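Local structure of Cel44C (Paenibacillus polymyxa, 2YKK) at residues A113-K118 against P196-E201; T357-G362 against Y386-W391; D461-L466 against R500-V505. The protein hydrolyses internal beta-1,4 linkages in xyloglucan and probably related glucans, through the family 44 glycoside hydrolase part of a longer multidomain enzyme. The protein carries 2 engineered substitutions. One frame throughout, in Å; residues are numbered along the deposited sequence. Where two conformers were deposited one is given.

Contact 1: residues A113-K118 against P196-E201; sequences AGYVAK and PRIHGE
The His199 ring meets Ala113 with its rim: CD2 lies 3.6 Å from Ala113 O, and that oxygen stays near the ring plane. Another stretch of the same rim faces Glu201 O, which takes only a weak, bent bond from ND1, while NE2 is engaged by Glu207 OE2. Trp191 meets the imidazole with its plane inclined by about 50°. The Tyr115 ring approaches Ile198 differently, its CD1 standing 3.8 Å from Ile198 O in an oblique position. Between the two rings a water bridges Ala113 O and Ile198 O, at 3.0 Å from the latter, where the backbones make no direct bond; its leg to Ala113 O is unusually short, and that length is doubtful.

These residues belong to a (beta/alpha)8 barrel, in loops that follow the third and fourth strands, 105-110 and 181-184. The first loop becomes the edge strand 115-117 of a small three-stranded sheet, and the side chain of Tyr115 is about 12 Å from the bound calcium.

Ile198 supplies most of the apolar contact. With CG1 opposite its carbonyl carbon (chi1 -62°), CG2 is brought up to Ala113 CB at 3.8 Å and Tyr115 CB at 4.1 Å; CD1 reaches along to Tyr115 O, 3.9 Å away. Trp135 and Thr51 also touch the isoleucine. Gly114, which separates the two residues touched by Ile198, has phi of 132°, where a beta carbon would be pressed against Ala113 O.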
# COMPACT_ATOMS: atom_id res chain seq x y z
N ALA A 113 -19.04 5.80 6.45
CA ALA A 113 -19.17 6.42 7.81
C ALA A 113 -20.55 7.04 7.97
O ALA A 113 -21.00 7.24 9.11
CB ALA A 113 -18.10 7.47 8.02
N GLY A 114 -21.22 7.28 6.86
CA GLY A 114 -22.67 7.50 6.87
C GLY A 114 -23.16 8.72 6.09
O GLY A 114 -24.34 8.79 5.74
N TYR A 115 -22.26 9.69 5.88
CA TYR A 115 -22.60 10.93 5.18
C TYR A 115 -21.47 11.41 4.29
O TYR A 115 -20.30 11.07 4.51
CB TYR A 115 -22.88 12.08 6.18
CG TYR A 115 -24.03 11.75 7.14
CD1 TYR A 115 -23.77 11.05 8.33
CD2 TYR A 115 -25.33 12.16 6.87
CE1 TYR A 115 -24.82 10.74 9.21
CE2 TYR A 115 -26.38 11.87 7.76
CZ TYR A 115 -26.09 11.16 8.91
OH TYR A 115 -27.09 10.85 9.85
N VAL A 116 -21.83 12.25 3.33
CA VAL A 116 -20.83 12.83 2.45
C VAL A 116 -21.11 14.32 2.28
O VAL A 116 -22.22 14.78 2.53
CB VAL A 116 -20.75 12.11 1.04
CG1 VAL A 116 -20.33 10.63 1.21
CG2 VAL A 116 -22.13 12.22 0.33
N ALA A 117 -20.08 15.07 1.88
CA ALA A 117 -20.21 16.53 1.75
C ALA A 117 -21.29 16.98 0.78
O ALA A 117 -21.25 16.64 -0.43
CB ALA A 117 -18.82 17.15 1.34
N LYS A 118 -22.19 17.83 1.25
CA LYS A 118 -23.26 18.35 0.39
C LYS A 118 -22.78 19.55 -0.45
O LYS A 118 -23.40 19.89 -1.46
CB LYS A 118 -24.46 18.75 1.28
CG LYS A 118 -25.78 19.08 0.48
CD LYS A 118 -27.00 19.04 1.45
CE LYS A 118 -28.28 19.33 0.66
NZ LYS A 118 -28.74 18.17 -0.22
N PRO A 196 -15.00 13.79 12.99
CA PRO A 196 -15.98 13.91 14.08
C PRO A 196 -17.31 14.51 13.62
O PRO A 196 -18.35 14.25 14.28
CB PRO A 196 -15.27 14.85 15.08
CG PRO A 196 -14.32 15.70 14.21
CD PRO A 196 -13.80 14.60 13.22
N ARG A 197 -17.33 15.26 12.53
CA ARG A 197 -18.61 15.87 12.06
C ARG A 197 -19.43 14.82 11.29
O ARG A 197 -20.63 15.01 11.05
CB ARG A 197 -18.38 17.06 11.12
CG ARG A 197 -17.48 18.14 11.70
CD ARG A 197 -18.14 18.84 12.96
NE ARG A 197 -17.16 19.78 13.45
CZ ARG A 197 -16.35 19.60 14.48
NH1 ARG A 197 -16.45 18.53 15.29
NH2 ARG A 197 -15.45 20.54 14.74
N ILE A 198 -18.80 13.70 10.91
CA ILE A 198 -19.53 12.66 10.17
C ILE A 198 -19.97 11.53 11.10
O ILE A 198 -21.14 11.13 11.10
CB ILE A 198 -18.68 12.06 9.01
CG1 ILE A 198 -18.34 13.15 8.00
CG2 ILE A 198 -19.51 11.00 8.26
CD1 ILE A 198 -17.52 12.61 6.78
N HIS A 199 -19.01 11.01 11.86
CA HIS A 199 -19.28 9.85 12.76
C HIS A 199 -18.51 10.07 14.06
O HIS A 199 -17.43 9.51 14.30
CB HIS A 199 -18.84 8.56 12.03
CG HIS A 199 -19.21 7.27 12.75
ND1 HIS A 199 -18.66 6.93 13.98
CD2 HIS A 199 -20.01 6.24 12.40
CE1 HIS A 199 -19.15 5.76 14.36
NE2 HIS A 199 -19.95 5.31 13.41
N GLY A 200 -19.08 10.88 14.94
CA GLY A 200 -18.34 11.32 16.13
C GLY A 200 -18.21 10.28 17.23
O GLY A 200 -17.35 10.43 18.12
N GLU A 201 -19.05 9.24 17.21
CA GLU A 201 -18.93 8.13 18.18
C GLU A 201 -17.83 7.16 17.72
O GLU A 201 -17.62 6.99 16.51
CB GLU A 201 -20.26 7.35 18.33
CG GLU A 201 -21.40 8.18 18.94
CD GLU A 201 -21.09 8.64 20.38
OE1 GLU A 201 -20.68 7.83 21.23
OE2 GLU A 201 -21.20 9.87 20.66
O HOH W 1 -22.43 8.44 10.80

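Contact 2: residues T357-G362 against Y386-W391; sequences TEYSYG and YMANYW
Backbones 357-360 and 388-391 run 54° apart and are joined by a nearly straight bond from Trp391 N to Tyr359 O (3.0 Å); a second bond, Tyr359 N to Asn389 O, is long and weak. Carbon donors fill in around these, with Glu358 CA only 3.2 Å from Asn389 O.

Tyr359 has CG lodged between its backbone N and carbonyl carbon (chi1 70°), which folds the ring back over the other strand: one face covers Tyr390 CA, and CE1 touches Ala388 CB at 3.9 Å. Its hydroxyl meets a water, lying at the edge of the ring, that is also within hydrogen-bonding distance of Ala388 O. Met373, Val376 and Leu377 of helix 367-382 pack against the same tyrosine.

Ser360 OG accepts from Gly362 N at 3.0 Å, closing an ST turn, and a water joins this hydroxyl to Tyr390 OH, 2.7 Å from the latter oxygen. The serine thus holds the turn just beyond the strand and, through the water, is linked to the Tyr390 hydroxyl, which Asn398 also meets weakly.

Glu358 and Trp391 extend side by side in the same direction, their carboxylate and indole planes 35° apart. Glu358 CD comes within 3.8 Å of Trp391 CE3, and OE1 sits above one indole face near its rim. The carboxylate is held further by Arg44 and Tyr286, and its side chain is about 3 Å from a bound bis-tris molecule. Strands 353-359 and 387-390 form, with the intervening helix, the last beta-alpha-beta unit of the eight-stranded barrel, and Glu358, at the C-terminal end of strand 353-359, lines a ligand-binding pocket consistent with the substrate site of a TIM-barrel glycosidase.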
# COMPACT_ATOMS: atom_id res chain seq x y z
N THR A 357 -2.21 -0.70 2.10
CA THR A 357 -2.64 0.34 1.16
C THR A 357 -2.19 1.74 1.52
O THR A 357 -2.44 2.68 0.76
CB THR A 357 -4.17 0.33 0.95
OG1 THR A 357 -4.82 0.47 2.22
CG2 THR A 357 -4.59 -1.03 0.30
N GLU A 358 -1.55 1.88 2.68
CA GLU A 358 -0.71 3.07 2.94
C GLU A 358 0.44 2.62 3.76
O GLU A 358 0.23 1.83 4.68
CB GLU A 358 -1.42 4.12 3.79
CG GLU A 358 -2.57 4.81 3.00
CD GLU A 358 -3.38 5.82 3.85
OE1 GLU A 358 -2.87 6.30 4.88
OE2 GLU A 358 -4.54 6.15 3.47
N TYR A 359 1.62 3.17 3.48
CA TYR A 359 2.80 3.02 4.33
C TYR A 359 3.85 4.06 3.92
O TYR A 359 3.81 4.60 2.80
CB TYR A 359 3.41 1.61 4.24
CG TYR A 359 4.07 1.28 2.93
CD1 TYR A 359 3.31 0.88 1.82
CD2 TYR A 359 5.47 1.28 2.81
CE1 TYR A 359 3.93 0.58 0.61
CE2 TYR A 359 6.08 0.92 1.61
CZ TYR A 359 5.32 0.62 0.52
OH TYR A 359 5.91 0.23 -0.68
N SER A 360 4.79 4.32 4.82
CA SER A 360 5.94 5.16 4.48
C SER A 360 6.96 4.91 5.56
O SER A 360 6.57 4.76 6.74
CB SER A 360 5.55 6.65 4.58
OG SER A 360 6.75 7.44 4.48
N TYR A 361 8.23 4.93 5.18
CA TYR A 361 9.36 4.80 6.14
C TYR A 361 10.02 6.15 6.40
O TYR A 361 11.03 6.20 7.08
CB TYR A 361 10.37 3.73 5.66
CG TYR A 361 9.79 2.38 5.97
CD1 TYR A 361 8.67 1.92 5.29
CD2 TYR A 361 10.33 1.61 7.03
CE1 TYR A 361 8.07 0.68 5.64
CE2 TYR A 361 9.77 0.36 7.38
CZ TYR A 361 8.63 -0.09 6.69
OH TYR A 361 8.05 -1.30 7.07
N GLY A 362 9.45 7.26 5.88
CA GLY A 362 10.02 8.58 6.10
C GLY A 362 11.35 8.74 5.36
O GLY A 362 11.70 7.92 4.49
N TYR A 386 -0.30 -8.91 -1.74
CA TYR A 386 -0.95 -8.74 -3.05
C TYR A 386 -0.76 -7.33 -3.59
O TYR A 386 -0.56 -7.16 -4.80
CB TYR A 386 -2.45 -9.00 -2.87
CG TYR A 386 -3.31 -8.77 -4.08
CD1 TYR A 386 -3.02 -9.41 -5.31
CD2 TYR A 386 -4.46 -7.99 -3.98
CE1 TYR A 386 -3.88 -9.24 -6.45
CE2 TYR A 386 -5.30 -7.81 -5.08
CZ TYR A 386 -5.03 -8.45 -6.29
OH TYR A 386 -5.89 -8.29 -7.37
N MET A 387 -0.87 -6.32 -2.72
CA MET A 387 -0.85 -4.94 -3.19
C MET A 387 -0.28 -4.08 -2.08
O MET A 387 -0.50 -4.35 -0.88
CB MET A 387 -2.28 -4.50 -3.55
CG MET A 387 -2.41 -3.08 -4.13
SD MET A 387 -4.17 -2.82 -4.60
CE MET A 387 -4.29 -3.86 -6.02
N ALA A 388 0.44 -3.02 -2.46
CA ALA A 388 0.97 -2.13 -1.43
C ALA A 388 1.08 -0.77 -2.06
O ALA A 388 1.53 -0.64 -3.21
CB ALA A 388 2.39 -2.61 -0.95
N ASN A 389 0.71 0.25 -1.28
CA ASN A 389 0.69 1.62 -1.84
C ASN A 389 1.36 2.62 -0.90
O ASN A 389 0.86 2.87 0.20
CB ASN A 389 -0.79 2.07 -2.08
CG ASN A 389 -1.58 1.11 -2.99
OD1 ASN A 389 -1.75 1.37 -4.23
ND2 ASN A 389 -2.05 0.03 -2.43
N TYR A 390 2.46 3.20 -1.37
CA TYR A 390 3.13 4.25 -0.63
C TYR A 390 2.19 5.46 -0.42
O TYR A 390 1.33 5.77 -1.29
CB TYR A 390 4.34 4.65 -1.44
CG TYR A 390 5.08 5.84 -0.90
CD1 TYR A 390 5.81 5.74 0.27
CD2 TYR A 390 5.06 7.06 -1.59
CE1 TYR A 390 6.55 6.86 0.78
CE2 TYR A 390 5.80 8.20 -1.08
CZ TYR A 390 6.51 8.05 0.10
OH TYR A 390 7.20 9.11 0.60
N TRP A 391 2.33 6.11 0.73
CA TRP A 391 1.62 7.41 0.96
C TRP A 391 2.66 8.50 1.24
O TRP A 391 3.49 8.36 2.14
CB TRP A 391 0.61 7.33 2.17
CG TRP A 391 -0.14 8.68 2.30
CD1 TRP A 391 0.34 9.82 2.89
CD2 TRP A 391 -1.45 9.00 1.79
NE1 TRP A 391 -0.59 10.87 2.75
CE2 TRP A 391 -1.69 10.38 2.08
CE3 TRP A 391 -2.43 8.28 1.10
CZ2 TRP A 391 -2.88 11.04 1.69
CZ3 TRP A 391 -3.64 8.95 0.73
CH2 TRP A 391 -3.84 10.30 1.03
O HOH W 2 4.41 0.02 -2.86
O HOH W 3 6.44 9.71 3.15

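Contact 3: residues D461-L466 against R500-V505; sequences DAQFDL and RFTYTV
Thr504 OG1 donates to Asp461 OD1 at 2.6 Å, meeting the oxygen from above the carboxylate, 42° out of its plane. This bond joins a non-hydrogen-bonded pair of an antiparallel ladder. The ladder itself is regular: Ala462 and Tyr503 exchange two backbone bonds, and so do Phe464 and Phe501, the shortest being Phe464 N to Phe501 O at 2.8 Å. The axes of the two short segments approach to 4.6 Å.

Farther along the same face, past Gln463, the polar contacts are looser. Arg500 bends at chi3 so that NE passes Asp465 OD2 at 3.6 Å, a long salt bridge, and doubtful too because the aspartate was modelled in two conformers.

The opposite face carries the aromatic pair. Phe501 has its CG between the backbone N and carbonyl carbon (chi1 72°), which turns the ring across the neighbouring strand onto Phe464. The planes are inclined by 9° with centroids 4.5 Å apart, a near-parallel pair slid so far apart that the rings barely overlap; Phe501 CZ lies over the rim of the Phe464 ring. In return Phe464 CB makes a CH-pi contact over the Phe501 face, 3.9 Å from its centroid, while Leu466 CD1 reaches the edge of that ring at 4.0 Å. A serine in place of Phe501 would probably leave one face of Phe464 without its ring partner and open a gap beside Leu466.

Leu515 and Ile493 also pack on Phe501, and Ile513 and Leu449 on Phe464. Those residues come from strands 446-453, 487-493 and 509-516, as expected for the hydrophobic interior of a beta-sandwich domain, with strand 500-505 at the edge of its sheet.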
# COMPACT_ATOMS: atom_id res chain seq x y z
N ASP A 461 32.71 -6.07 0.45
CA ASP A 461 32.85 -6.82 -0.80
C ASP A 461 31.82 -7.95 -0.73
O ASP A 461 31.87 -8.78 0.18
CB ASP A 461 34.25 -7.40 -0.95
CG ASP A 461 35.29 -6.36 -1.30
OD1 ASP A 461 34.98 -5.19 -1.67
OD2 ASP A 461 36.46 -6.74 -1.19
N ALA A 462 30.87 -7.94 -1.66
CA ALA A 462 29.79 -8.94 -1.69
C ALA A 462 30.27 -10.07 -2.59
O ALA A 462 30.55 -9.84 -3.74
CB ALA A 462 28.48 -8.30 -2.24
N GLN A 463 30.42 -11.28 -2.03
CA GLN A 463 30.80 -12.46 -2.78
C GLN A 463 29.52 -13.22 -3.13
O GLN A 463 28.90 -13.79 -2.24
CB GLN A 463 31.70 -13.31 -1.86
CG GLN A 463 32.31 -14.56 -2.44
CD GLN A 463 33.11 -15.30 -1.39
OE1 GLN A 463 34.19 -14.86 -0.99
NE2 GLN A 463 32.56 -16.42 -0.90
N PHE A 464 29.15 -13.22 -4.40
CA PHE A 464 27.93 -13.88 -4.85
C PHE A 464 28.20 -15.29 -5.32
O PHE A 464 29.09 -15.50 -6.12
CB PHE A 464 27.32 -13.13 -6.02
CG PHE A 464 26.79 -11.77 -5.65
CD1 PHE A 464 27.62 -10.67 -5.65
CD2 PHE A 464 25.44 -11.62 -5.32
CE1 PHE A 464 27.13 -9.40 -5.33
CE2 PHE A 464 24.92 -10.34 -4.97
CZ PHE A 464 25.77 -9.25 -4.98
N ASP A 465 27.44 -16.23 -4.79
CA ASP A 465 27.47 -17.61 -5.30
C ASP A 465 26.11 -17.89 -5.89
O ASP A 465 25.10 -17.83 -5.19
CB ASP A 465 27.83 -18.63 -4.20
CG ASP A 465 27.95 -20.05 -4.76
OD1 ASP A 465 26.89 -20.70 -4.96
OD2 ASP A 465 29.09 -20.52 -5.03
N LEU A 466 26.09 -18.16 -7.21
CA LEU A 466 24.84 -18.37 -7.93
C LEU A 466 24.60 -19.84 -8.26
O LEU A 466 25.50 -20.51 -8.73
CB LEU A 466 24.84 -17.56 -9.25
CG LEU A 466 25.40 -16.13 -9.17
CD1 LEU A 466 25.53 -15.53 -10.56
CD2 LEU A 466 24.44 -15.31 -8.29
N ARG A 500 30.28 -17.53 -9.78
CA ARG A 500 30.59 -16.72 -8.61
C ARG A 500 31.25 -15.44 -9.08
O ARG A 500 32.01 -15.48 -10.05
CB ARG A 500 31.50 -17.44 -7.64
CG ARG A 500 31.09 -18.88 -7.35
CD ARG A 500 32.24 -19.65 -6.72
NE ARG A 500 32.45 -19.32 -5.30
CZ ARG A 500 33.17 -18.28 -4.84
NH1 ARG A 500 33.75 -17.41 -5.66
NH2 ARG A 500 33.31 -18.12 -3.53
N PHE A 501 30.97 -14.33 -8.39
CA PHE A 501 31.62 -13.03 -8.69
C PHE A 501 31.58 -12.20 -7.43
O PHE A 501 30.81 -12.49 -6.51
CB PHE A 501 30.98 -12.31 -9.89
CG PHE A 501 29.62 -11.73 -9.60
CD1 PHE A 501 28.49 -12.54 -9.70
CD2 PHE A 501 29.48 -10.40 -9.21
CE1 PHE A 501 27.21 -12.03 -9.41
CE2 PHE A 501 28.23 -9.88 -8.90
CZ PHE A 501 27.08 -10.71 -9.01
N THR A 502 32.43 -11.15 -7.38
CA THR A 502 32.51 -10.29 -6.22
C THR A 502 32.25 -8.88 -6.74
O THR A 502 32.63 -8.56 -7.86
CB THR A 502 33.89 -10.42 -5.50
OG1 THR A 502 34.01 -11.76 -4.97
CG2 THR A 502 34.02 -9.46 -4.29
N TYR A 503 31.51 -8.07 -5.99
CA TYR A 503 31.35 -6.67 -6.36
C TYR A 503 31.37 -5.88 -5.08
O TYR A 503 30.76 -6.30 -4.09
CB TYR A 503 29.99 -6.46 -7.03
CG TYR A 503 29.93 -5.24 -7.91
CD1 TYR A 503 30.44 -5.28 -9.20
CD2 TYR A 503 29.31 -4.07 -7.47
CE1 TYR A 503 30.36 -4.16 -10.04
CE2 TYR A 503 29.23 -2.96 -8.28
CZ TYR A 503 29.72 -3.01 -9.57
OH TYR A 503 29.63 -1.91 -10.40
N THR A 504 32.02 -4.72 -5.09
CA THR A 504 32.08 -3.94 -3.89
C THR A 504 30.83 -3.04 -3.78
O THR A 504 30.46 -2.40 -4.75
CB THR A 504 33.36 -3.07 -3.90
OG1 THR A 504 34.50 -3.96 -3.88
CG2 THR A 504 33.41 -2.22 -2.65
N VAL A 505 30.20 -3.04 -2.63
CA VAL A 505 29.05 -2.14 -2.36
C VAL A 505 29.46 -1.08 -1.34
O VAL A 505 29.66 -1.35 -0.17
CB VAL A 505 27.81 -2.92 -1.87
CG1 VAL A 505 26.60 -1.95 -1.89
CG2 VAL A 505 27.52 -4.12 -2.81

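Overall arrangement
The chain starts in the beta-sandwich with strand 8-22 and then builds the (beta/alpha)8 barrel. There contact 1 closes a loop of 77 residues, bringing together excursions after the third and fourth barrel strands on the calcium side. Contact 2 follows, closing 23 residues around helix 367-382 and joining the seventh strand to the eighth near the centre of the molecule. Back in the sandwich, contact 3 closes 33 residues and pairs an edge strand with 460-467, itself beside strand 8-22. The three are in series, neither nesting nor crossing. Centres of contacts 1 and 2 are 26 Å apart, and those of contacts 1 and 3 are 57 Å apart.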